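Local coordinates for maleate cis-trans isomerase (Pseudomonas putida, PDB 4FQ5), which probably catalyses the cis-trans isomerization of the double bond of maleate to give fumarate, at residues 51-54 with 59-62. The protein carries 1 engineered substitution. Numbering follows the deposited sequence.
Sequences AREL and RFTF
E53 sets its CG anti to its own carbonyl carbon (chi1 -68°) and runs extended from there, which carries the carboxylate across to the first residues of strand 59-67. R59 bends at chi2 (-68°), and this turns its guanidinium back toward that carboxylate. The two oxygens have separate tasks. OE2 of E53 accepts a hydrogen bond from the backbone N of F60 at 2.9 Å, met nearly along the C-O direction. OE1 of E53 forms a salt bridge with NH1 of R59, also 2.9 Å. OE1 lies near the plane of the R59 guanidinium, at its edge, but NH1 comes to OE1 from above the carboxylate plane, the two planes being 85° apart. A water links OE2 of E53 (2.8 Å) to the carbonyl O of F60 (3.2 Å), donating to both. With an alanine at E53, the F60 N-H and the R59 charge would probably lose this partner, and the water would be less firmly held.

The F60 ring is nearly coplanar with the carboxylate, its CD2 3.5 Å from OE2 of E53. NH1 of R52 lies at the ring's far edge, 4.0 Å from CZ of F60. The R52 guanidinium is held by E58 and the carbonyl of P259. NH2 of R59 donates a hydrogen bond to O of E53 of a neighbouring subunit. The contact closes the helix-to-strand link of the beta-alpha-beta unit formed by strand 27-35, helix 41-52 and strand 59-67.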
# COMPACT_ATOMS: atom_id res chain seq x y z
N ALA A 51 -2.97 5.19 5.35
CA ALA A 51 -3.82 4.26 6.10
C ALA A 51 -5.28 4.40 5.69
O ALA A 51 -5.99 3.40 5.55
CB ALA A 51 -3.64 4.44 7.60
N ARG A 52 -5.73 5.64 5.47
CA ARG A 52 -7.12 5.88 5.05
C ARG A 52 -7.43 5.22 3.70
O ARG A 52 -8.55 4.75 3.47
CB ARG A 52 -7.45 7.37 5.00
CG ARG A 52 -8.94 7.64 4.85
CD ARG A 52 -9.24 9.10 4.57
NE ARG A 52 -10.68 9.35 4.56
CZ ARG A 52 -11.47 9.26 3.48
NH1 ARG A 52 -10.96 8.93 2.29
NH2 ARG A 52 -12.77 9.51 3.60
N GLU A 53 -6.43 5.18 2.81
CA GLU A 53 -6.58 4.58 1.48
C GLU A 53 -6.88 3.07 1.54
O GLU A 53 -7.42 2.51 0.59
CB GLU A 53 -5.36 4.89 0.60
CG GLU A 53 -5.24 6.37 0.23
CD GLU A 53 -4.03 6.71 -0.62
OE1 GLU A 53 -3.23 5.80 -0.94
OE2 GLU A 53 -3.87 7.91 -0.97
N LEU A 54 -6.54 2.43 2.66
CA LEU A 54 -6.88 1.02 2.87
C LEU A 54 -8.37 0.84 3.13
O LEU A 54 -8.93 -0.25 2.98
CB LEU A 54 -6.11 0.46 4.06
CG LEU A 54 -4.58 0.44 3.94
CD1 LEU A 54 -3.99 -0.10 5.22
CD2 LEU A 54 -4.13 -0.40 2.74
N ARG A 59 -7.76 8.92 -3.07
CA ARG A 59 -6.30 8.89 -3.13
C ARG A 59 -5.77 10.31 -2.93
O ARG A 59 -6.43 11.28 -3.31
CB ARG A 59 -5.82 8.32 -4.47
CG ARG A 59 -6.24 6.87 -4.74
CD ARG A 59 -5.55 5.89 -3.80
NE ARG A 59 -5.52 4.54 -4.35
CZ ARG A 59 -4.91 3.50 -3.77
NH1 ARG A 59 -4.27 3.64 -2.62
NH2 ARG A 59 -4.93 2.31 -4.36
N PHE A 60 -4.59 10.42 -2.32
CA PHE A 60 -4.07 11.71 -1.90
C PHE A 60 -2.70 12.00 -2.50
O PHE A 60 -1.88 11.10 -2.61
CB PHE A 60 -4.02 11.79 -0.37
CG PHE A 60 -5.36 11.60 0.29
CD1 PHE A 60 -6.21 12.69 0.49
CD2 PHE A 60 -5.80 10.34 0.68
CE1 PHE A 60 -7.45 12.53 1.09
CE2 PHE A 60 -7.04 10.16 1.27
CZ PHE A 60 -7.87 11.26 1.47
N THR A 61 -2.48 13.24 -2.92
CA THR A 61 -1.13 13.70 -3.28
C THR A 61 -0.77 14.86 -2.37
O THR A 61 -1.65 15.60 -1.92
CB THR A 61 -1.02 14.12 -4.76
OG1 THR A 61 -1.92 15.20 -5.03
CG2 THR A 61 -1.34 12.97 -5.69
N PHE A 62 0.52 15.02 -2.10
CA PHE A 62 0.99 15.96 -1.09
C PHE A 62 1.92 17.02 -1.66
O PHE A 62 2.84 16.70 -2.41
CB PHE A 62 1.62 15.21 0.09
CG PHE A 62 0.67 14.25 0.74
CD1 PHE A 62 -0.25 14.70 1.69
CD2 PHE A 62 0.65 12.90 0.37
CE1 PHE A 62 -1.15 13.83 2.27
CE2 PHE A 62 -0.26 12.02 0.96
CZ PHE A 62 -1.16 12.49 1.91
O HOH W 1 -2.23 8.02 -3.26